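Local coordinates for flagellar basal body protein (Helicobacter pylori, PDB 5NPY) that probably forms part of the bacterial flagellar hook, as a hook protein of the basal body rod family, at residues N226-E238 with R347-T359. Numbering follows the deposited sequence.
Sequences NQDINALANDDNE and RDSVAIKIPYYST. With 144 (tris-hydroxymethyl-methyl-ammonium), chain B.
Ala-233 and Lys-353 form a lone antiparallel bridge, a single hydrogen-bonded pair that ties an otherwise irregular loop to the long broken strand 346-364. Lys-353 N gives a bond of 2.8 Å to Ala-233 O, while Ala-233 N donates to Lys-353 O at 2.9 Å. That carbonyl is also approached by Leu-232, whose CA makes a CH...O contact and whose CD2 lies 3.4 Å from Lys-353 O. The same methyl, Leu-232 CD2, packs 3.6 Å from Ile-352 CG2.

Beyond the bridge, the side chain of Lys-353, extended past CG, runs alongside the type I turn Asn-234 to Asn-237. Lys-353 NZ donates to Asp-235 O at a long 3.3 Å, from above the carbonyl plane; Asn-237 OD1 is modelled implausibly close to NZ, so that bond is doubtful. A water joins Lys-353 NZ to Asp-235 O as well. Asn-234 ties the turn to the residue that follows it: OD1 accepts from Glu-238 N, and ND2 donates to Glu-238 OE1 in its own amide plane.

On the other flank, Gln-227, its chain leaving opposite the backbone N (chi1 179°) and bending at chi2, lays its amide against Ile-354 CD1. NE2 donates to Ala-231 O and to Met-379 O of strand 370-381, fixing the amide's rotation, while Pro-355 CD packs 3.2 Å from Ala-231 O. Backbone pairing and buried apolar contacts thus hold the loop to the strand, whereas the carbonyl of Asp-235 and a water probably stabilise the lysine's charge at the more exposed turn.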
ATOM      1  N   ASN A 226     -22.214  -4.824  20.774  1.00 25.67           N
ATOM      2  CA  ASN A 226     -21.656  -3.543  20.353  1.00 28.03           C
ATOM      3  C   ASN A 226     -21.821  -3.253  18.857  1.00 27.62           C
ATOM      4  O   ASN A 226     -21.260  -2.265  18.374  1.00 23.38           O
ATOM      5  CB  ASN A 226     -20.167  -3.458  20.724  1.00 26.71           C
ATOM      6  CG  ASN A 226     -19.931  -3.531  22.234  1.00 47.31           C
ATOM      7  OD1 ASN A 226     -20.863  -3.366  23.032  1.00 49.17           O
ATOM      8  ND2 ASN A 226     -18.677  -3.775  22.632  1.00 49.99           N
ATOM      9  N   GLN A 227     -22.553  -4.084  18.120  1.00 24.25           N
ATOM     10  CA  GLN A 227     -22.747  -3.855  16.697  1.00 21.94           C
ATOM     11  C   GLN A 227     -23.848  -2.818  16.492  1.00 14.16           C
ATOM     12  O   GLN A 227     -24.962  -2.969  16.988  1.00 21.66           O
ATOM     13  CB  GLN A 227     -23.070  -5.161  15.976  1.00 18.08           C
ATOM     14  CG  GLN A 227     -23.306  -5.034  14.488  1.00 14.24           C
ATOM     15  CD  GLN A 227     -22.033  -4.847  13.741  1.00 21.88           C
ATOM     16  OE1 GLN A 227     -20.920  -5.039  14.288  1.00 21.06           O
ATOM     17  NE2 GLN A 227     -22.159  -4.429  12.477  1.00 17.20           N
ATOM     18  N   ASP A 228     -23.504  -1.736  15.818  1.00 19.03           N
ATOM     19  CA  ASP A 228     -24.478  -0.744  15.387  1.00 14.00           C
ATOM     20  C   ASP A 228     -25.516  -1.418  14.469  1.00 21.84           C
ATOM     21  O   ASP A 228     -25.169  -2.025  13.449  1.00 18.75           O
ATOM     22  CB  ASP A 228     -23.722   0.393  14.673  1.00 13.86           C
ATOM     23  CG  ASP A 228     -24.631   1.553  14.213  1.00 21.16           C
ATOM     24  OD1 ASP A 228     -24.075   2.611  13.851  1.00 22.09           O
ATOM     25  OD2 ASP A 228     -25.872   1.418  14.183  1.00 15.68           O
ATOM     26  N   ILE A 229     -26.789  -1.346  14.855  1.00 23.82           N
ATOM     27  CA  ILE A 229     -27.848  -1.990  14.076  1.00 23.50           C
ATOM     28  C   ILE A 229     -27.969  -1.390  12.665  1.00 26.38           C
ATOM     29  O   ILE A 229     -28.440  -2.068  11.745  1.00 22.08           O
ATOM     30  CB  ILE A 229     -29.179  -1.911  14.855  1.00 32.01           C
ATOM     31  CG1 ILE A 229     -30.213  -2.863  14.267  1.00 35.73           C
ATOM     32  CG2 ILE A 229     -29.729  -0.475  14.894  1.00 32.40           C
ATOM     33  CD1 ILE A 229     -31.480  -2.930  15.074  1.00 31.48           C
ATOM     34  N   ASN A 230     -27.551  -0.124  12.466  1.00 14.09           N
ATOM     35  CA  ASN A 230     -27.475   0.475  11.129  1.00 26.50           C
ATOM     36  C   ASN A 230     -26.293  -0.044  10.314  1.00 34.84           C
ATOM     37  O   ASN A 230     -26.259   0.186   9.096  1.00 33.59           O
ATOM     38  CB  ASN A 230     -27.374   2.004  11.218  1.00 13.98           C
ATOM     39  CG  ASN A 230     -27.667   2.696   9.881  1.00 25.54           C
ATOM     40  OD1 ASN A 230     -28.765   2.523   9.312  1.00 25.67           O
ATOM     41  ND2 ASN A 230     -26.736   3.495   9.398  1.00 14.24           N
ATOM     42  N   ALA A 231     -25.321  -0.704  10.954  1.00 19.25           N
ATOM     43  CA  ALA A 231     -24.202  -1.350  10.253  1.00 18.06           C
ATOM     44  C   ALA A 231     -24.541  -2.796   9.913  1.00 27.44           C
ATOM     45  O   ALA A 231     -23.750  -3.722  10.132  1.00 25.81           O
ATOM     46  CB  ALA A 231     -22.922  -1.271  11.088  1.00 14.48           C
ATOM     47  N   LEU A 232     -25.740  -2.987   9.363  1.00 31.56           N
ATOM     48  CA  LEU A 232     -26.271  -4.314   9.080  1.00 29.97           C
ATOM     49  C   LEU A 232     -27.107  -4.289   7.805  1.00 32.76           C
ATOM     50  O   LEU A 232     -27.451  -3.229   7.274  1.00 42.32           O
ATOM     51  CB  LEU A 232     -27.123  -4.822  10.243  1.00 20.45           C
ATOM     52  CG  LEU A 232     -26.385  -5.148  11.546  1.00 24.09           C
ATOM     53  CD1 LEU A 232     -27.410  -5.348  12.618  1.00 14.51           C
ATOM     54  CD2 LEU A 232     -25.516  -6.393  11.380  1.00 14.48           C
ATOM     55  N   ALA A 233     -27.459  -5.486   7.334  1.00 35.15           N
ATOM     56  CA  ALA A 233     -28.390  -5.652   6.226  1.00 26.14           C
ATOM     57  C   ALA A 233     -29.127  -6.966   6.434  1.00 31.48           C
ATOM     58  O   ALA A 233     -28.624  -7.869   7.110  1.00 25.30           O
ATOM     59  CB  ALA A 233     -27.667  -5.627   4.862  1.00 16.50           C
ATOM     60  N   ASN A 234     -30.322  -7.079   5.832  1.00 30.92           N
ATOM     61  CA  ASN A 234     -31.097  -8.307   5.955  1.00 25.89           C
ATOM     62  C   ASN A 234     -30.682  -9.328   4.891  1.00 24.79           C
ATOM     63  O   ASN A 234     -29.738  -9.129   4.128  1.00 26.33           O
ATOM     64  CB  ASN A 234     -32.604  -8.036   5.902  1.00 29.55           C
ATOM     65  CG  ASN A 234     -33.075  -7.422   4.581  1.00 28.49           C
ATOM     66  OD1 ASN A 234     -32.484  -7.616   3.516  1.00 23.91           O
ATOM     67  ND2 ASN A 234     -34.175  -6.679   4.660  1.00 27.30           N
ATOM     68  N   ASP A 235     -31.429 -10.430   4.830  1.00 28.54           N
ATOM     69  CA  ASP A 235     -31.082 -11.572   3.992  1.00 41.96           C
ATOM     70  C   ASP A 235     -31.166 -11.253   2.501  1.00 38.01           C
ATOM     71  O   ASP A 235     -30.483 -11.889   1.690  1.00 38.50           O
ATOM     72  CB  ASP A 235     -32.006 -12.738   4.327  1.00 53.85           C
ATOM     73  CG  ASP A 235     -31.469 -14.043   3.845  1.00 60.57           C
ATOM     74  OD1 ASP A 235     -32.253 -14.845   3.285  1.00 69.03           O
ATOM     75  OD2 ASP A 235     -30.252 -14.253   4.033  1.00 54.46           O
ATOM     76  N   ASP A 236     -32.004 -10.301   2.112  1.00 26.70           N
ATOM     77  CA  ASP A 236     -32.073  -9.865   0.726  1.00 34.60           C
ATOM     78  C   ASP A 236     -31.148  -8.678   0.453  1.00 39.40           C
ATOM     79  O   ASP A 236     -31.297  -8.000  -0.578  1.00 26.88           O
ATOM     80  CB  ASP A 236     -33.526  -9.549   0.352  1.00 38.97           C
ATOM     81  CG  ASP A 236     -34.491 -10.684   0.734  1.00 47.50           C
ATOM     82  OD1 ASP A 236     -35.611 -10.386   1.214  1.00 38.52           O
ATOM     83  OD2 ASP A 236     -34.123 -11.873   0.564  1.00 58.39           O
ATOM     84  N   ASN A 237     -30.193  -8.426   1.361  1.00 34.65           N
ATOM     85  CA  ASN A 237     -29.082  -7.483   1.210  1.00 29.26           C
ATOM     86  C   ASN A 237     -29.515  -6.026   1.305  1.00 25.26           C
ATOM     87  O   ASN A 237     -28.752  -5.125   0.948  1.00 30.77           O
ATOM     88  CB  ASN A 237     -28.307  -7.722  -0.091  1.00 26.25           C
ATOM     89  CG  ASN A 237     -27.521  -9.020  -0.051  1.00 32.65           C
ATOM     90  OD1 ASN A 237     -27.623  -9.775   0.910  1.00 34.99           O
ATOM     91  ND2 ASN A 237     -26.732  -9.280  -1.083  1.00 40.12           N
ATOM     92  N   GLU A 238     -30.699  -5.767   1.796  1.00 29.18           N
ATOM     93  CA  GLU A 238     -31.132  -4.402   1.993  1.00 30.13           C
ATOM     94  C   GLU A 238     -30.518  -3.863   3.278  1.00 36.71           C
ATOM     95  O   GLU A 238     -30.686  -4.484   4.341  1.00 32.05           O
ATOM     96  CB  GLU A 238     -32.641  -4.346   2.079  1.00 35.23           C
ATOM     97  CG  GLU A 238     -33.357  -5.147   1.017  1.00 44.98           C
ATOM     98  CD  GLU A 238     -34.855  -5.091   1.213  1.00 46.17           C
ATOM     99  OE1 GLU A 238     -35.351  -5.772   2.139  1.00 34.97           O
ATOM    100  OE2 GLU A 238     -35.525  -4.342   0.466  1.00 50.62           O
ATOM    101  N   ARG A 347     -40.385 -15.013  18.417  1.00 34.91           N
ATOM    102  CA  ARG A 347     -40.489 -14.274  17.160  1.00 35.73           C
ATOM    103  C   ARG A 347     -39.083 -14.025  16.627  1.00 34.76           C
ATOM    104  O   ARG A 347     -38.292 -13.327  17.269  1.00 41.66           O
ATOM    105  CB  ARG A 347     -41.245 -12.953  17.360  1.00 37.63           C
ATOM    106  CG  ARG A 347     -41.273 -12.017  16.159  1.00 42.53           C
ATOM    107  CD  ARG A 347     -41.747 -12.714  14.897  1.00 50.60           C
ATOM    108  NE  ARG A 347     -42.185 -11.790  13.843  1.00 51.77           N
ATOM    109  CZ  ARG A 347     -42.017 -12.030  12.543  1.00 46.64           C
ATOM    110  NH1 ARG A 347     -41.408 -13.143  12.167  1.00 53.17           N
ATOM    111  NH2 ARG A 347     -42.433 -11.169  11.618  1.00 33.74           N
ATOM    112  N   ASP A 348     -38.789 -14.577  15.449  1.00 37.11           N
ATOM    113  CA  ASP A 348     -37.444 -14.640  14.889  1.00 36.65           C
ATOM    114  C   ASP A 348     -37.320 -13.807  13.619  1.00 38.81           C
ATOM    115  O   ASP A 348     -38.228 -13.791  12.778  1.00 42.83           O
ATOM    116  CB  ASP A 348     -37.055 -16.088  14.566  1.00 33.24           C
ATOM    117  CG  ASP A 348     -37.023 -16.972  15.793  1.00 46.41           C
ATOM    118  OD1 ASP A 348     -37.025 -16.428  16.917  1.00 51.81           O
ATOM    119  OD2 ASP A 348     -36.992 -18.209  15.632  1.00 54.02           O
ATOM    120  N   SER A 349     -36.172 -13.154  13.465  1.00 29.40           N
ATOM    121  CA  SER A 349     -35.904 -12.325  12.301  1.00 38.67           C
ATOM    122  C   SER A 349     -35.465 -13.191  11.121  1.00 41.33           C
ATOM    123  O   SER A 349     -35.281 -14.409  11.246  1.00 35.07           O
ATOM    124  CB  SER A 349     -34.818 -11.306  12.617  1.00 36.24           C
ATOM    125  OG  SER A 349     -33.551 -11.929  12.513  1.00 38.43           O
ATOM    126  N   VAL A 350     -35.278 -12.542   9.962  1.00 26.79           N
ATOM    127  CA  VAL A 350     -34.581 -13.135   8.824  1.00 31.95           C
ATOM    128  C   VAL A 350     -33.100 -13.119   9.173  1.00 39.63           C
ATOM    129  O   VAL A 350     -32.706 -12.516  10.177  1.00 38.56           O
ATOM    130  CB  VAL A 350     -34.862 -12.389   7.499  1.00 29.52           C
ATOM    131  CG1 VAL A 350     -36.368 -12.374   7.186  1.00 30.60           C
ATOM    132  CG2 VAL A 350     -34.322 -10.977   7.562  1.00 21.58           C
ATOM    133  N   ALA A 351     -32.273 -13.781   8.363  1.00 33.80           N
ATOM    134  CA  ALA A 351     -30.846 -13.841   8.646  1.00 30.57           C
ATOM    135  C   ALA A 351     -30.193 -12.484   8.413  1.00 33.70           C
ATOM    136  O   ALA A 351     -30.631 -11.689   7.573  1.00 35.31           O
ATOM    137  CB  ALA A 351     -30.164 -14.912   7.791  1.00 35.07           C
ATOM    138  N   ILE A 352     -29.119 -12.245   9.160  1.00 25.75           N
ATOM    139  CA  ILE A 352     -28.490 -10.938   9.308  1.00 25.34           C
ATOM    140  C   ILE A 352     -27.149 -10.953   8.592  1.00 29.62           C
ATOM    141  O   ILE A 352     -26.405 -11.940   8.680  1.00 17.06           O
ATOM    142  CB  ILE A 352     -28.310 -10.596  10.804  1.00 32.49           C
ATOM    143  CG1 ILE A 352     -29.664 -10.461  11.486  1.00 37.57           C
ATOM    144  CG2 ILE A 352     -27.486  -9.348  10.997  1.00 34.97           C
ATOM    145  CD1 ILE A 352     -30.693  -9.757  10.633  1.00 28.54           C
ATOM    146  N   LYS A 353     -26.827  -9.848   7.898  1.00 21.38           N
ATOM    147  CA  LYS A 353     -25.542  -9.695   7.229  1.00 19.38           C
ATOM    148  C   LYS A 353     -24.860  -8.414   7.689  1.00 23.12           C
ATOM    149  O   LYS A 353     -25.494  -7.495   8.216  1.00 14.69           O
ATOM    150  CB  LYS A 353     -25.686  -9.669   5.698  1.00 35.49           C
ATOM    151  CG  LYS A 353     -26.176 -10.968   5.080  1.00 39.31           C
ATOM    152  CD  LYS A 353     -26.155 -10.906   3.561  1.00 33.93           C
ATOM    153  CE  LYS A 353     -26.699 -12.187   2.966  1.00 35.79           C
ATOM    154  NZ  LYS A 353     -27.189 -11.959   1.599  1.00 34.47           N
ATOM    155  N   ILE A 354     -23.556  -8.351   7.430  1.00 29.21           N
ATOM    156  CA  ILE A 354     -22.682  -7.279   7.898  1.00 21.94           C
ATOM    157  C   ILE A 354     -21.884  -6.744   6.710  1.00 21.39           C
ATOM    158  O   ILE A 354     -21.439  -7.523   5.857  1.00 31.81           O
ATOM    159  CB  ILE A 354     -21.756  -7.786   9.018  1.00 29.27           C
ATOM    160  CG1 ILE A 354     -21.009  -6.631   9.709  1.00 23.55           C
ATOM    161  CG2 ILE A 354     -20.777  -8.865   8.478  1.00 14.53           C
ATOM    162  CD1 ILE A 354     -20.250  -7.074  10.977  1.00 26.61           C
ATOM    163  N   PRO A 355     -21.697  -5.432   6.599  1.00 23.89           N
ATOM    164  CA  PRO A 355     -20.876  -4.897   5.496  1.00 18.09           C
ATOM    165  C   PRO A 355     -19.426  -5.373   5.599  1.00 22.86           C
ATOM    166  O   PRO A 355     -18.861  -5.489   6.691  1.00 18.16           O
ATOM    167  CB  PRO A 355     -21.003  -3.372   5.655  1.00 15.03           C
ATOM    168  CG  PRO A 355     -22.322  -3.171   6.425  1.00 14.98           C
ATOM    169  CD  PRO A 355     -22.396  -4.382   7.364  1.00 16.92           C
ATOM    170  N   TYR A 356     -18.832  -5.659   4.442  1.00 25.18           N
ATOM    171  CA  TYR A 356     -17.659  -6.516   4.348  1.00 17.68           C
ATOM    172  C   TYR A 356     -16.724  -5.977   3.278  1.00 20.50           C
ATOM    173  O   TYR A 356     -17.148  -5.271   2.361  1.00 23.60           O
ATOM    174  CB  TYR A 356     -18.062  -7.970   4.025  1.00 17.55           C
ATOM    175  CG  TYR A 356     -16.893  -8.926   3.866  1.00 22.33           C
ATOM    176  CD1 TYR A 356     -16.443  -9.322   2.612  1.00 24.35           C
ATOM    177  CD2 TYR A 356     -16.237  -9.434   4.986  1.00 30.57           C
ATOM    178  CE1 TYR A 356     -15.370 -10.217   2.479  1.00 23.38           C
ATOM    179  CE2 TYR A 356     -15.176 -10.296   4.866  1.00 23.87           C
ATOM    180  CZ  TYR A 356     -14.745 -10.692   3.629  1.00 24.85           C
ATOM    181  OH  TYR A 356     -13.691 -11.579   3.564  1.00 30.70           O
ATOM    182  N   TYR A 357     -15.434  -6.303   3.413  1.00 23.63           N
ATOM    183  CA  TYR A 357     -14.485  -6.142   2.313  1.00 16.26           C
ATOM    184  C   TYR A 357     -13.252  -6.987   2.617  1.00 20.10           C
ATOM    185  O   TYR A 357     -13.083  -7.494   3.727  1.00 29.41           O
ATOM    186  CB  TYR A 357     -14.113  -4.670   2.075  1.00 18.14           C
ATOM    187  CG  TYR A 357     -13.454  -4.439   0.716  1.00 17.43           C
ATOM    188  CD1 TYR A 357     -14.051  -4.918  -0.446  1.00 14.02           C
ATOM    189  CD2 TYR A 357     -12.236  -3.778   0.602  1.00 22.18           C
ATOM    190  CE1 TYR A 357     -13.466  -4.729  -1.700  1.00 18.26           C
ATOM    191  CE2 TYR A 357     -11.625  -3.577  -0.638  1.00 13.75           C
ATOM    192  CZ  TYR A 357     -12.263  -4.061  -1.794  1.00 26.27           C
ATOM    193  OH  TYR A 357     -11.718  -3.897  -3.037  1.00 22.93           O
ATOM    194  N   SER A 358     -12.402  -7.152   1.604  1.00 21.20           N
ATOM    195  CA  SER A 358     -11.162  -7.909   1.742  1.00 19.37           C
ATOM    196  C   SER A 358     -10.130  -7.360   0.767  1.00 23.81           C
ATOM    197  O   SER A 358     -10.474  -6.938  -0.340  1.00 32.80           O
ATOM    198  CB  SER A 358     -11.367  -9.407   1.499  1.00 22.43           C
ATOM    199  OG  SER A 358     -11.876  -9.612   0.206  1.00 29.11           O
ATOM    200  N   THR A 359      -8.876  -7.314   1.204  1.00 20.69           N
ATOM    201  CA  THR A 359      -7.771  -6.841   0.380  1.00 18.09           C
ATOM    202  C   THR A 359      -6.653  -7.861   0.481  1.00 20.99           C
ATOM    203  O   THR A 359      -6.683  -8.755   1.327  1.00 18.90           O
ATOM    204  CB  THR A 359      -7.267  -5.460   0.819  1.00 23.53           C
ATOM    205  OG1 THR A 359      -6.649  -5.566   2.115  1.00 19.12           O
ATOM    206  CG2 THR A 359      -8.450  -4.451   0.852  1.00 13.63           C
TER
HETATM  207  C1  144 B 701     -16.108   0.005  19.508  1.00 20.73           C
HETATM  208  N   144 B 701     -16.522  -0.770  18.339  1.00 43.65           N
HETATM  209  C2  144 B 701     -17.669  -1.610  18.686  1.00 53.39           C
HETATM  210  O2  144 B 701     -17.324  -2.786  19.375  1.00 46.49           O
HETATM  211  C3  144 B 701     -15.428  -1.621  17.886  1.00 43.42           C
HETATM  212  O3  144 B 701     -15.635  -2.027  16.551  1.00 13.85           O
HETATM  213  C4  144 B 701     -16.927   0.064  17.195  1.00 33.63           C
HETATM  214  O4  144 B 701     -16.950   1.466  17.349  1.00 32.51           O
HETATM  215  O   HOH W   1     -33.672 -15.506   6.018  1.00 32.23           O
HETATM  216  O   HOH W   2     -28.646 -14.261   1.296  1.00 36.01           O